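Local coordinates for lytic polysaccharide monooxygenase (Neurospora crassa, PDB 4QI8), which probably cleaves cellulose chains by copper-dependent oxidation of their beta-1,4-glycosidic bonds, drawing on a reducing agent and oxygen, at residues 89-100 with 131-139. Numbering follows the deposited sequence. Where two conformers were deposited one is given.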
ATOM      1  N   ILE A  89     -14.514  -0.453  12.061  1.00 10.57           N
ATOM      2  CA  ILE A  89     -13.407  -0.787  11.184  1.00 10.02           C
ATOM      3  C   ILE A  89     -13.302  -2.288  10.908  1.00  9.66           C
ATOM      4  O   ILE A  89     -12.957  -2.666   9.796  1.00 11.45           O
ATOM      5  CB  ILE A  89     -12.083  -0.229  11.724  1.00 11.31           C
ATOM      6  CG1 ILE A  89     -10.948  -0.526  10.734  1.00 11.84           C
ATOM      7  CG2 ILE A  89     -11.774  -0.772  13.106  1.00 11.35           C
ATOM      8  CD1 ILE A  89      -9.757   0.357  10.882  1.00 12.80           C
ATOM      9  N   ASN A  90     -13.627  -3.141  11.881  1.00 10.25           N
ATOM     10  CA  ASN A  90     -13.491  -4.582  11.668  1.00  9.31           C
ATOM     11  C   ASN A  90     -14.357  -5.067  10.523  1.00 10.81           C
ATOM     12  O   ASN A  90     -14.021  -6.038   9.858  1.00 12.55           O
ATOM     13  CB  ASN A  90     -13.879  -5.372  12.917  1.00 10.18           C
ATOM     14  CG  ASN A  90     -12.830  -5.328  14.007  1.00  9.86           C
ATOM     15  OD1 ASN A  90     -11.669  -5.007  13.768  1.00 11.05           O
ATOM     16  ND2 ASN A  90     -13.246  -5.669  15.220  1.00 13.48           N
ATOM     17  N   SER A  91     -15.471  -4.387  10.293  0.95 10.41           N
ATOM     18  CA  SER A  91     -16.440  -4.818   9.293  0.55 13.40           C
ATOM     19  C   SER A  91     -16.265  -4.096   7.947  1.00 12.74           C
ATOM     20  O   SER A  91     -16.861  -4.488   6.950  0.81 17.67           O
ATOM     21  CB  SER A  91     -17.866  -4.608   9.826  0.55 15.36           C
ATOM     22  OG  SER A  91     -18.094  -5.335  11.035  0.55 14.66           O
ATOM     23  N   TRP A  92     -15.446  -3.050   7.919  1.00  9.92           N
ATOM     24  CA  TRP A  92     -15.393  -2.173   6.746  1.00  9.60           C
ATOM     25  C   TRP A  92     -14.358  -2.647   5.729  1.00  9.72           C
ATOM     26  O   TRP A  92     -13.176  -2.749   6.038  1.00 10.16           O
ATOM     27  CB  TRP A  92     -15.083  -0.750   7.186  1.00 11.09           C
ATOM     28  CG  TRP A  92     -15.358   0.297   6.154  1.00 10.23           C
ATOM     29  CD1 TRP A  92     -16.575   0.682   5.675  1.00 13.16           C
ATOM     30  CD2 TRP A  92     -14.393   1.121   5.491  1.00  9.40           C
ATOM     31  NE1 TRP A  92     -16.431   1.694   4.755  1.00 13.05           N
ATOM     32  CE2 TRP A  92     -15.100   1.982   4.622  1.00 10.86           C
ATOM     33  CE3 TRP A  92     -13.004   1.226   5.553  1.00  9.65           C
ATOM     34  CZ2 TRP A  92     -14.459   2.932   3.833  1.00 11.55           C
ATOM     35  CZ3 TRP A  92     -12.373   2.169   4.769  1.00 11.13           C
ATOM     36  CH2 TRP A  92     -13.097   3.018   3.931  1.00 10.84           C
ATOM     37  N   THR A  93     -14.793  -2.936   4.508  1.00 11.29           N
ATOM     38  CA  THR A  93     -13.878  -3.479   3.501  1.00 11.61           C
ATOM     39  C   THR A  93     -13.113  -2.402   2.719  1.00 11.13           C
ATOM     40  O   THR A  93     -12.066  -2.681   2.140  1.00 14.50           O
ATOM     41  CB  THR A  93     -14.623  -4.370   2.506  1.00 14.06           C
ATOM     42  OG1 THR A  93     -15.566  -3.576   1.786  1.00 16.27           O
ATOM     43  CG2 THR A  93     -15.359  -5.480   3.234  1.00 14.88           C
ATOM     44  N   GLY A  94     -13.627  -1.178   2.696  1.00 11.31           N
ATOM     45  CA  GLY A  94     -12.980  -0.107   1.961  1.00 10.63           C
ATOM     46  C   GLY A  94     -13.365  -0.095   0.500  1.00  9.73           C
ATOM     47  O   GLY A  94     -12.531   0.130  -0.370  1.00  9.69           O
ATOM     48  N   GLU A  95     -14.641  -0.321   0.224  1.00 10.44           N
ATOM     49  CA  GLU A  95     -15.121  -0.229  -1.155  1.00 11.97           C
ATOM     50  C   GLU A  95     -15.474   1.203  -1.547  1.00  9.81           C
ATOM     51  O   GLU A  95     -15.644   2.075  -0.692  1.00 11.46           O
ATOM     52  CB  GLU A  95     -16.247  -1.224  -1.397  1.00 16.31           C
ATOM     53  CG  GLU A  95     -15.666  -2.640  -1.294  1.00 24.00           C
ATOM     54  CD  GLU A  95     -16.647  -3.768  -1.538  1.00 28.42           C
ATOM     55  OE1 GLU A  95     -16.721  -4.254  -2.689  1.00 31.50           O
ATOM     56  OE2 GLU A  95     -17.303  -4.207  -0.569  1.00 30.65           O
ATOM     57  N   GLY A  96     -15.522   1.451  -2.847  1.00  9.51           N
ATOM     58  CA  GLY A  96     -15.773   2.789  -3.341  1.00 10.04           C
ATOM     59  C   GLY A  96     -14.518   3.642  -3.413  1.00  8.12           C
ATOM     60  O   GLY A  96     -13.406   3.173  -3.139  1.00  7.52           O
ATOM     61  N   ALA A  97     -14.703   4.902  -3.788  1.00  8.29           N
ATOM     62  CA  ALA A  97     -13.587   5.797  -4.051  1.00  8.82           C
ATOM     63  C   ALA A  97     -13.172   6.465  -2.752  1.00  9.01           C
ATOM     64  O   ALA A  97     -13.504   7.619  -2.493  1.00 10.46           O
ATOM     65  CB  ALA A  97     -13.977   6.832  -5.094  1.00 10.56           C
ATOM     66  N   VAL A  98     -12.445   5.713  -1.933  1.00  7.96           N
ATOM     67  CA  VAL A  98     -12.119   6.109  -0.574  1.00  8.14           C
ATOM     68  C   VAL A  98     -10.622   6.145  -0.280  1.00  7.92           C
ATOM     69  O   VAL A  98     -10.216   6.624   0.774  1.00  8.61           O
ATOM     70  CB  VAL A  98     -12.823   5.182   0.456  1.00  9.36           C
ATOM     71  CG1 VAL A  98     -14.327   5.317   0.340  1.00  9.73           C
ATOM     72  CG2 VAL A  98     -12.401   3.715   0.295  1.00  9.29           C
ATOM     73  N   TRP A  99      -9.803   5.631  -1.190  1.00  6.59           N
ATOM     74  CA  TRP A  99      -8.374   5.482  -0.936  1.00  6.69           C
ATOM     75  C   TRP A  99      -7.603   6.675  -1.485  1.00  7.21           C
ATOM     76  O   TRP A  99      -7.744   7.002  -2.662  1.00  9.04           O
ATOM     77  CB  TRP A  99      -7.858   4.208  -1.606  1.00  6.21           C
ATOM     78  CG  TRP A  99      -8.460   2.951  -1.059  1.00  7.14           C
ATOM     79  CD1 TRP A  99      -9.560   2.301  -1.528  1.00  6.74           C
ATOM     80  CD2 TRP A  99      -7.997   2.199   0.065  1.00  6.62           C
ATOM     81  NE1 TRP A  99      -9.812   1.180  -0.770  1.00  7.31           N
ATOM     82  CE2 TRP A  99      -8.868   1.102   0.224  1.00  6.46           C
ATOM     83  CE3 TRP A  99      -6.935   2.354   0.960  1.00  7.32           C
ATOM     84  CZ2 TRP A  99      -8.700   0.159   1.243  1.00  7.16           C
ATOM     85  CZ3 TRP A  99      -6.778   1.422   1.974  1.00  7.37           C
ATOM     86  CH2 TRP A  99      -7.644   0.332   2.096  1.00  7.15           C
ATOM     87  N   PHE A 100      -6.771   7.290  -0.648  1.00  7.00           N
ATOM     88  CA  PHE A 100      -5.869   8.330  -1.131  1.00  7.08           C
ATOM     89  C   PHE A 100      -4.438   7.912  -0.855  1.00  6.66           C
ATOM     90  O   PHE A 100      -4.137   7.259   0.147  1.00  7.17           O
ATOM     91  CB  PHE A 100      -6.191   9.728  -0.560  1.00  7.52           C
ATOM     92  CG  PHE A 100      -6.170   9.834   0.945  1.00  8.07           C
ATOM     93  CD1 PHE A 100      -7.267   9.458   1.698  1.00  8.51           C
ATOM     94  CD2 PHE A 100      -5.067  10.358   1.599  1.00  8.19           C
ATOM     95  CE1 PHE A 100      -7.259   9.578   3.073  1.00 10.32           C
ATOM     96  CE2 PHE A 100      -5.061  10.499   2.973  1.00  9.72           C
ATOM     97  CZ  PHE A 100      -6.161  10.112   3.713  1.00  9.16           C
ATOM     98  N   ILE A 131      -5.064  15.306   8.284  1.00 14.72           N
ATOM     99  CA  ILE A 131      -6.259  14.534   7.984  1.00 13.92           C
ATOM    100  C   ILE A 131      -7.117  14.345   9.237  1.00 13.56           C
ATOM    101  O   ILE A 131      -6.644  14.487  10.364  1.00 14.71           O
ATOM    102  CB  ILE A 131      -5.919  13.176   7.321  1.00 12.34           C
ATOM    103  CG1 ILE A 131      -5.021  12.337   8.234  1.00 12.22           C
ATOM    104  CG2 ILE A 131      -5.255  13.408   5.970  1.00 13.78           C
ATOM    105  CD1 ILE A 131      -4.794  10.934   7.721  1.00 13.41           C
ATOM    106  N   LYS A 132      -8.391  14.041   9.027  1.00 13.19           N
ATOM    107  CA  LYS A 132      -9.352  13.942  10.119  1.00 14.62           C
ATOM    108  C   LYS A 132      -9.111  12.695  10.968  1.00 12.59           C
ATOM    109  O   LYS A 132      -8.910  11.611  10.438  1.00 13.17           O
ATOM    110  CB  LYS A 132     -10.771  13.903   9.548  1.00 16.77           C
ATOM    111  CG  LYS A 132     -11.847  14.470  10.464  1.00 25.56           C
ATOM    112  CD  LYS A 132     -13.236  14.315   9.863  1.00 29.44           C
ATOM    113  CE  LYS A 132     -14.261  14.051  10.953  1.00 29.93           C
ATOM    114  NZ  LYS A 132     -15.655  13.962  10.440  1.00 32.83           N
ATOM    115  N   SER A 133      -9.152  12.847  12.285  1.00 13.10           N
ATOM    116  CA  SER A 133      -9.042  11.702  13.180  1.00 13.31           C
ATOM    117  C   SER A 133     -10.146  10.708  12.864  1.00 12.60           C
ATOM    118  O   SER A 133     -11.219  11.075  12.390  1.00 14.51           O
ATOM    119  CB  SER A 133      -9.159  12.140  14.634  1.00 16.63           C
ATOM    120  OG  SER A 133     -10.421  12.728  14.874  1.00 22.66           O
ATOM    121  N   GLY A 134      -9.865   9.438  13.108  1.00 12.28           N
ATOM    122  CA  GLY A 134     -10.849   8.395  12.925  1.00 12.00           C
ATOM    123  C   GLY A 134     -10.168   7.061  12.724  1.00 10.71           C
ATOM    124  O   GLY A 134      -8.954   6.954  12.849  1.00 10.91           O
ATOM    125  N   SER A 135     -10.956   6.043  12.423  1.00 10.63           N
ATOM    126  CA  SER A 135     -10.399   4.746  12.061  1.00  9.62           C
ATOM    127  C   SER A 135     -10.052   4.735  10.584  1.00  8.48           C
ATOM    128  O   SER A 135     -10.787   5.299   9.775  1.00 10.05           O
ATOM    129  CB  SER A 135     -11.390   3.639  12.380  1.00 11.47           C
ATOM    130  OG  SER A 135     -11.659   3.591  13.769  1.00 15.57           O
ATOM    131  N   TYR A 136      -8.946   4.077  10.250  1.00  8.68           N
ATOM    132  CA  TYR A 136      -8.432   4.045   8.885  1.00  7.65           C
ATOM    133  C   TYR A 136      -7.883   2.673   8.529  1.00  7.10           C
ATOM    134  O   TYR A 136      -7.359   1.957   9.394  1.00  7.56           O
ATOM    135  CB  TYR A 136      -7.260   5.013   8.713  1.00  8.51           C
ATOM    136  CG  TYR A 136      -7.594   6.482   8.578  1.00  8.41           C
ATOM    137  CD1 TYR A 136      -7.919   7.254   9.693  1.00  8.88           C
ATOM    138  CD2 TYR A 136      -7.542   7.107   7.342  1.00  8.24           C
ATOM    139  CE1 TYR A 136      -8.200   8.602   9.571  1.00  9.61           C
ATOM    140  CE2 TYR A 136      -7.815   8.455   7.207  1.00  8.76           C
ATOM    141  CZ  TYR A 136      -8.130   9.199   8.323  1.00  8.67           C
ATOM    142  OH  TYR A 136      -8.401  10.539   8.145  1.00 10.07           O
ATOM    143  N   LEU A 137      -7.958   2.335   7.242  1.00  6.71           N
ATOM    144  CA  LEU A 137      -7.127   1.291   6.684  1.00  6.00           C
ATOM    145  C   LEU A 137      -5.899   1.924   6.050  1.00  6.53           C
ATOM    146  O   LEU A 137      -6.002   2.959   5.377  1.00  6.68           O
ATOM    147  CB  LEU A 137      -7.887   0.501   5.625  1.00  6.60           C
ATOM    148  CG  LEU A 137      -9.133  -0.216   6.142  1.00  8.14           C
ATOM    149  CD1 LEU A 137      -9.898  -0.862   4.992  1.00  8.60           C
ATOM    150  CD2 LEU A 137      -8.755  -1.263   7.163  1.00 10.95           C
ATOM    151  N   LEU A 138      -4.751   1.273   6.250  1.00  5.93           N
ATOM    152  CA  LEU A 138      -3.501   1.640   5.603  1.00  6.02           C
ATOM    153  C   LEU A 138      -3.101   0.496   4.692  1.00  5.76           C
ATOM    154  O   LEU A 138      -2.792  -0.597   5.165  1.00  5.94           O
ATOM    155  CB  LEU A 138      -2.412   1.907   6.636  1.00  6.01           C
ATOM    156  CG  LEU A 138      -1.003   2.154   6.086  1.00  7.01           C
ATOM    157  CD1 LEU A 138      -0.903   3.398   5.212  1.00  7.57           C
ATOM    158  CD2 LEU A 138      -0.027   2.235   7.237  1.00  7.64           C
ATOM    159  N   ARG A 139      -3.173   0.739   3.389  1.00  5.62           N
ATOM    160  CA  ARG A 139      -2.834  -0.256   2.383  1.00  5.58           C
ATOM    161  C   ARG A 139      -1.371  -0.103   1.989  1.00  6.39           C
ATOM    162  O   ARG A 139      -0.939   0.976   1.588  1.00  6.55           O
ATOM    163  CB  ARG A 139      -3.739  -0.089   1.156  1.00  5.54           C
ATOM    164  CG  ARG A 139      -3.422  -0.991  -0.021  1.00  5.76           C
ATOM    165  CD  ARG A 139      -4.406  -0.733  -1.151  1.00  6.20           C
ATOM    166  NE  ARG A 139      -4.140  -1.561  -2.325  1.00  5.96           N
ATOM    167  CZ  ARG A 139      -3.238  -1.278  -3.252  1.00  5.61           C
ATOM    168  NH1 ARG A 139      -2.529  -0.155  -3.168  1.00  5.83           N
ATOM    169  NH2 ARG A 139      -3.050  -2.105  -4.269  1.00  5.95           N
TER
HETATM  170  O   HOH W   1     -14.136   1.849  13.810  1.00 17.41           O
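On one side of the mixed sheet of the AA9 beta-sandwich, Leu137 of strand 134-144 packs under the loop that runs into strand 99-104, between Trp92, Trp99 and Ile89. The Leu137 side chain is shared among the three: CB of Leu137 lies 3.5 Å from CH2 of Trp99, its CD1 sits between that indole and CE3 of Trp92 (3.8 Å), and its CD2 faces CD1 of Ile89. With CG1 of Ile89 anti to its backbone N (chi1 -177°), CD1 reaches in to lie 3.2 Å from Tyr136 O. A water bridges Ile89 N and Ser135 OG at the same end, and it accepts the amide proton. Two strand positions on from Leu137, Arg139 crosses Trp99 at about a right angle: its CB touches CZ3 of the indole, while CD lies over one ring face. The guanidinium continues past the ring to a salt bridge with Glu141. Trp99 is also tied to its own loop, since NE1 donates to a lone pair of Gly94 O over 2.9 Å, with that oxygen 25° out of the indole plane. On the opposite face of the sheet from Leu137, Phe100 CZ reaches Tyr136 CE2 at 4.2 Å, near the plane of the Phe100 ring, and also touches CG2 of Ile131. The Tyr136 hydroxyl is held by Lys132 O, 2.6 Å from OH, tying the ring to the loop before its strand. Strand 76-82 separates the two strands, and no direct hydrogen bond joins the segments; side chains and one water hold the loop over one face of the AA9 beta-sandwich.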